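PDB 1VKW: putative nitroreductase from Thermotoga maritima, which probably acts as an oxidoreductase of the FMN-dependent nitroreductase kind. Local coordinates for residues Arg127-Ile130 with Thr131-Leu134; Lys167-Gly170 with Gly171-Cys174. All blocks are in the same frame, centred on the assembly; numbering follows the deposited sequence.

Interaction 1. Residues Arg127-Ile130 with Thr131-Leu134; sequences RRPI and TSFL. With SO4 (sulfate ion), chain C.
Phe133 turns its ring edge toward the preceding backbone, with CE2 3.3 Å from Arg128 O and Ile130 O also lying near the ring plane. CG sits beside the backbone N (chi1 -62°), which swings the ring back along the chain, and the ring also touches Ile153 of helix 143-153. Ile130 gives its carbonyl to the short helix: Phe133 N bonds to Ile130 O at 3.0 Å, from above the carbonyl plane, while the Ile130 side chain packs on Val149 and Glu150. One step earlier, Pro129 O takes two bonds from Ser132, 2.8 Å from N and 2.7 Å from OG, the hydroxyl lying in the carbonyl plane. Water 1 then links Ser132 OG to Arg128 NE. The Arg128 side chain crosses that of Phe133 at about a right angle, NH2 3.9 Å from Phe133 CE1, and reaches Arg161 O through NH1. Arg127 NH1 and NH2 both donate to O2 of a sulfate, probably from the crystallisation liquor, which Ser24 and Arg22 also bind. Without the ring, as with an alanine here, a gap is likely to open beside Ile153. Pro129 O and Ile130 O thus take N-H and O-H donors, while weakly positive aromatic C-H groups lie against Arg128 O.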
ATOM      1  N   ARG A 127     -12.427  -6.567  -8.945  1.00 28.77           N
ATOM      2  CA  ARG A 127     -12.408  -5.124  -9.002  1.00 27.31           C
ATOM      3  C   ARG A 127     -13.403  -4.692 -10.042  1.00 26.71           C
ATOM      4  O   ARG A 127     -13.634  -5.392 -11.049  1.00 23.32           O
ATOM      5  CB  ARG A 127     -11.019  -4.583  -9.364  1.00 27.79           C
ATOM      6  CG  ARG A 127      -9.948  -4.760  -8.305  1.00 24.00           C
ATOM      7  CD  ARG A 127     -10.171  -3.990  -7.027  1.00 26.59           C
ATOM      8  NE  ARG A 127      -9.028  -4.123  -6.113  1.00 29.44           N
ATOM      9  CZ  ARG A 127      -8.786  -5.181  -5.339  1.00 29.81           C
ATOM     10  NH1 ARG A 127      -9.606  -6.224  -5.313  1.00 28.52           N
ATOM     11  NH2 ARG A 127      -7.706  -5.192  -4.570  1.00 31.64           N
ATOM     12  N   ARG A 128     -13.986  -3.528  -9.795  1.00 25.66           N
ATOM     13  CA  ARG A 128     -14.869  -2.904 -10.761  1.00 25.72           C
ATOM     14  C   ARG A 128     -14.025  -2.463 -11.959  1.00 25.90           C
ATOM     15  O   ARG A 128     -12.794  -2.315 -11.836  1.00 24.21           O
ATOM     16  CB  ARG A 128     -15.607  -1.734 -10.114  1.00 25.05           C
ATOM     17  CG  ARG A 128     -16.483  -2.189  -8.947  1.00 25.69           C
ATOM     18  CD  ARG A 128     -17.526  -1.173  -8.505  1.00 27.11           C
ATOM     19  NE  ARG A 128     -16.908   0.021  -7.961  1.00 35.00           N
ATOM     20  CZ  ARG A 128     -16.641   0.222  -6.673  1.00 35.87           C
ATOM     21  NH1 ARG A 128     -16.921  -0.700  -5.756  1.00 32.73           N
ATOM     22  NH2 ARG A 128     -16.077   1.364  -6.306  1.00 31.65           N
ATOM     23  N   PRO A 129     -14.669  -2.252 -13.106  1.00 27.32           N
ATOM     24  CA  PRO A 129     -13.956  -1.860 -14.328  1.00 28.71           C
ATOM     25  C   PRO A 129     -13.180  -0.551 -14.184  1.00 29.89           C
ATOM     26  O   PRO A 129     -13.633   0.379 -13.522  1.00 25.63           O
ATOM     27  CB  PRO A 129     -15.078  -1.714 -15.357  1.00 28.89           C
ATOM     28  CG  PRO A 129     -16.185  -2.507 -14.822  1.00 30.60           C
ATOM     29  CD  PRO A 129     -16.112  -2.396 -13.340  1.00 26.62           C
ATOM     30  N   ILE A 130     -12.005  -0.483 -14.805  1.00 32.36           N
ATOM     31  CA  ILE A 130     -11.143   0.689 -14.647  1.00 33.44           C
ATOM     32  C   ILE A 130     -11.876   1.971 -15.005  1.00 30.57           C
ATOM     33  O   ILE A 130     -11.681   2.997 -14.347  1.00 30.09           O
ATOM     34  CB  ILE A 130      -9.816   0.544 -15.450  1.00 34.27           C
ATOM     35  CG1 ILE A 130      -8.950   1.792 -15.284  1.00 35.52           C
ATOM     36  CG2 ILE A 130     -10.075   0.305 -16.909  1.00 37.80           C
ATOM     37  CD1 ILE A 130      -7.467   1.492 -15.449  1.00 40.68           C
ATOM     38  N   THR A 131     -12.738   1.909 -16.022  1.00 29.17           N
ATOM     39  CA  THR A 131     -13.476   3.093 -16.471  1.00 29.81           C
ATOM     40  C   THR A 131     -14.448   3.598 -15.416  1.00 29.77           C
ATOM     41  O   THR A 131     -14.858   4.748 -15.481  1.00 31.35           O
ATOM     42  CB  THR A 131     -14.256   2.825 -17.767  1.00 31.74           C
ATOM     43  OG1 THR A 131     -15.043   1.647 -17.609  1.00 33.04           O
ATOM     44  CG2 THR A 131     -13.318   2.511 -18.950  1.00 34.60           C
ATOM     45  N   SER A 132     -14.839   2.744 -14.464  1.00 27.81           N
ATOM     46  CA  SER A 132     -15.759   3.166 -13.406  1.00 27.83           C
ATOM     47  C   SER A 132     -15.060   4.069 -12.381  1.00 27.38           C
ATOM     48  O   SER A 132     -15.712   4.800 -11.633  1.00 29.71           O
ATOM     49  CB  SER A 132     -16.399   1.950 -12.723  1.00 29.03           C
ATOM     50  OG  SER A 132     -15.514   1.320 -11.815  1.00 28.32           O
ATOM     51  N   PHE A 133     -13.737   4.024 -12.364  1.00 26.53           N
ATOM     52  CA  PHE A 133     -12.928   4.844 -11.469  1.00 27.65           C
ATOM     53  C   PHE A 133     -12.465   6.160 -12.091  1.00 29.79           C
ATOM     54  O   PHE A 133     -12.253   7.161 -11.392  1.00 31.42           O
ATOM     55  CB  PHE A 133     -11.705   4.052 -11.035  1.00 28.18           C
ATOM     56  CG  PHE A 133     -12.037   2.811 -10.270  1.00 26.28           C
ATOM     57  CD1 PHE A 133     -12.397   2.891  -8.941  1.00 29.49           C
ATOM     58  CD2 PHE A 133     -11.972   1.565 -10.872  1.00 25.48           C
ATOM     59  CE1 PHE A 133     -12.693   1.754  -8.224  1.00 30.75           C
ATOM     60  CE2 PHE A 133     -12.266   0.419 -10.152  1.00 24.38           C
ATOM     61  CZ  PHE A 133     -12.623   0.517  -8.830  1.00 27.63           C
ATOM     62  N   LEU A 134     -12.346   6.153 -13.411  1.00 31.09           N
ATOM     63  CA  LEU A 134     -11.618   7.164 -14.148  1.00 34.04           C
ATOM     64  C   LEU A 134     -12.570   8.227 -14.669  1.00 34.32           C
ATOM     65  O   LEU A 134     -13.559   7.910 -15.324  1.00 35.18           O
ATOM     66  CB  LEU A 134     -10.902   6.468 -15.304  1.00 34.99           C
ATOM     67  CG  LEU A 134      -9.769   7.126 -16.082  1.00 40.97           C
ATOM     68  CD1 LEU A 134      -8.710   7.697 -15.157  1.00 41.43           C
ATOM     69  CD2 LEU A 134      -9.179   6.087 -17.035  1.00 37.29           C
TER
HETATM   70  S   SO4 C 208      -7.756  -8.129  -2.072  1.00 43.47           S
HETATM   71  O1  SO4 C 208      -9.184  -8.121  -1.794  1.00 46.74           O
HETATM   72  O2  SO4 C 208      -7.546  -7.843  -3.475  1.00 40.65           O
HETATM   73  O3  SO4 C 208      -7.119  -7.144  -1.218  1.00 38.22           O
HETATM   74  O4  SO4 C 208      -7.203  -9.455  -1.791  1.00 45.81           O
HETATM   75  O   HOH W   1     -16.182   2.329  -9.312  1.00 27.66           O

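Interaction 2. Residues Lys167-Gly170 with Gly171-Cys174; sequences KYTG and GELC
Gly171 follows Gly170 at the tip of a beta hairpin, where the two glycines reverse the chain between Thr169 and Glu172. Gly170 has a positive phi (109°) at which a CB would jam against the preceding carbonyl, whereas Gly171 could accommodate one.

Glu172 closes the turn with its backbone: Thr169 N donates to Glu172 O at 2.9 Å, nearly straight. The same oxygen lies 3.5 Å from Tyr168 CA in a CA-H...O contact. Beyond CG the glutamate runs extended, and water 2 donates to OE1 at 2.8 Å while sitting 3.2 Å from Thr169 OG1. Thr169 holds OG1 between its backbone N and carbonyl carbon (chi1 58°), which brings the hydroxyl over to the glutamate, 3.6 Å from Glu172 CB. OE2 makes a salt bridge with Arg207, so the carboxylate is tied both to the turn and to a more distant strand.

Leu173 forms the non-hydrogen-bonded pair with Tyr168. Its CD1 comes within 3.9 Å of Tyr168 CB, both side chains lying on one face of the sheet. Cys174 forms the hydrogen-bonded pair with Lys167: Cys174 N donates to Lys167 O at 2.7 Å and Lys167 N to Cys174 O at 2.8 Å, each donor in the carbonyl plane. These two residues point to the other face, although the lysine chain leads away from the cysteine.

Within the four-stranded antiparallel sheet, strand 165-168 lies at one edge and strand 172-176 next to it. Leu173 bonds through its backbone to Leu214 of strand 211-215, and Cys174 reaches the same strand by its disulfide to Cys213. On the Tyr168 and Leu173 face lies helix 143-153, where both side chains touch Ile145 and Leu173 also meets Ile148 and Val149.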
ATOM      1  N   LYS A 167      -8.608  11.155 -11.627  1.00 28.89           N
ATOM      2  CA  LYS A 167      -8.615  12.093 -12.733  1.00 29.68           C
ATOM      3  C   LYS A 167      -7.196  12.417 -13.136  1.00 29.04           C
ATOM      4  O   LYS A 167      -6.362  12.737 -12.292  1.00 30.89           O
ATOM      5  CB  LYS A 167      -9.367  13.388 -12.354  1.00 28.39           C
ATOM      6  CG  LYS A 167      -9.472  14.392 -13.488  1.00 35.02           C
ATOM      7  CD  LYS A 167     -10.284  15.622 -13.092  1.00 37.40           C
ATOM      8  CE  LYS A 167      -9.660  16.391 -11.931  1.00 43.49           C
ATOM      9  NZ  LYS A 167     -10.488  17.594 -11.606  1.00 50.81           N
ATOM     10  N   TYR A 168      -6.936  12.325 -14.432  1.00 29.44           N
ATOM     11  CA  TYR A 168      -5.652  12.660 -15.008  1.00 31.00           C
ATOM     12  C   TYR A 168      -5.808  14.000 -15.727  1.00 31.87           C
ATOM     13  O   TYR A 168      -6.717  14.154 -16.559  1.00 31.26           O
ATOM     14  CB  TYR A 168      -5.240  11.563 -15.996  1.00 31.20           C
ATOM     15  CG  TYR A 168      -4.058  11.928 -16.854  1.00 35.54           C
ATOM     16  CD1 TYR A 168      -2.800  12.101 -16.298  1.00 36.48           C
ATOM     17  CD2 TYR A 168      -4.202  12.089 -18.231  1.00 37.81           C
ATOM     18  CE1 TYR A 168      -1.710  12.436 -17.095  1.00 39.50           C
ATOM     19  CE2 TYR A 168      -3.139  12.427 -19.023  1.00 37.77           C
ATOM     20  CZ  TYR A 168      -1.894  12.597 -18.455  1.00 36.84           C
ATOM     21  OH  TYR A 168      -0.839  12.917 -19.261  1.00 43.09           O
ATOM     22  N   THR A 169      -4.933  14.956 -15.428  1.00 32.76           N
ATOM     23  CA  THR A 169      -5.031  16.296 -16.030  1.00 35.78           C
ATOM     24  C   THR A 169      -3.914  16.682 -16.997  1.00 38.34           C
ATOM     25  O   THR A 169      -3.883  17.811 -17.476  1.00 38.43           O
ATOM     26  CB  THR A 169      -5.063  17.346 -14.927  1.00 36.58           C
ATOM     27  OG1 THR A 169      -3.877  17.227 -14.121  1.00 43.72           O
ATOM     28  CG2 THR A 169      -6.217  17.102 -13.993  1.00 39.52           C
ATOM     29  N   GLY A 170      -3.002  15.765 -17.302  1.00 39.92           N
ATOM     30  CA  GLY A 170      -1.821  16.121 -18.081  1.00 38.45           C
ATOM     31  C   GLY A 170      -0.592  16.079 -17.194  1.00 38.92           C
ATOM     32  O   GLY A 170       0.231  15.172 -17.327  1.00 42.62           O
ATOM     33  N   GLY A 171      -0.466  17.042 -16.284  1.00 35.28           N
ATOM     34  CA  GLY A 171       0.648  17.056 -15.328  1.00 34.94           C
ATOM     35  C   GLY A 171       0.468  16.186 -14.079  1.00 33.74           C
ATOM     36  O   GLY A 171       1.439  15.800 -13.433  1.00 32.75           O
ATOM     37  N   GLU A 172      -0.774  15.874 -13.738  1.00 32.09           N
ATOM     38  CA  GLU A 172      -1.091  15.291 -12.430  1.00 31.73           C
ATOM     39  C   GLU A 172      -2.110  14.185 -12.522  1.00 32.06           C
ATOM     40  O   GLU A 172      -2.906  14.139 -13.455  1.00 32.85           O
ATOM     41  CB  GLU A 172      -1.652  16.360 -11.493  1.00 31.93           C
ATOM     42  CG  GLU A 172      -0.839  17.628 -11.442  1.00 31.71           C
ATOM     43  CD  GLU A 172      -1.369  18.633 -10.452  1.00 32.75           C
ATOM     44  OE1 GLU A 172      -2.470  18.434  -9.891  1.00 40.57           O
ATOM     45  OE2 GLU A 172      -0.664  19.627 -10.232  1.00 36.82           O
ATOM     46  N   LEU A 173      -2.075  13.313 -11.523  1.00 31.35           N
ATOM     47  CA  LEU A 173      -3.056  12.250 -11.341  1.00 32.66           C
ATOM     48  C   LEU A 173      -3.646  12.546  -9.986  1.00 30.79           C
ATOM     49  O   LEU A 173      -2.910  12.684  -9.009  1.00 29.95           O
ATOM     50  CB  LEU A 173      -2.392  10.869 -11.367  1.00 32.42           C
ATOM     51  CG  LEU A 173      -3.224   9.593 -11.547  1.00 35.10           C
ATOM     52  CD1 LEU A 173      -4.183   9.644 -12.734  1.00 35.41           C
ATOM     53  CD2 LEU A 173      -2.268   8.428 -11.732  1.00 38.26           C
ATOM     54  N   CYS A 174      -4.958  12.744  -9.962  1.00 30.48           N
ATOM     55  CA  CYS A 174      -5.679  13.102  -8.743  1.00 32.78           C
ATOM     56  C   CYS A 174      -6.590  11.971  -8.302  1.00 31.92           C
ATOM     57  O   CYS A 174      -7.322  11.420  -9.112  1.00 32.64           O
ATOM     58  CB  CYS A 174      -6.492  14.372  -8.973  1.00 34.17           C
ATOM     59  SG  CYS A 174      -5.466  15.810  -9.386  1.00 42.34           S
TER
HETATM   60  O   HOH W   2      -4.852  18.332 -11.263  1.00 57.53           O

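Interaction 1 closes before interaction 2 opens along the chain, and helix 143-153 comes between them. Their centres are 16 Å apart and their nearest atoms about 5 Å, so they do not touch directly. The intervening helix serves both: Val149 meets Ile130 from one and Leu173 from the other, and Leu141, just ahead of the helix, touches Leu134 and Tyr168. Backbone bonding of Phe133 with Ile166 also joins the short helix 130-133 to an outermost strand of the hairpin's sheet. A turn and a hairpin, each closed by local bonds, are thus combined through a shared helix into one side of the putative nitroreductase domain.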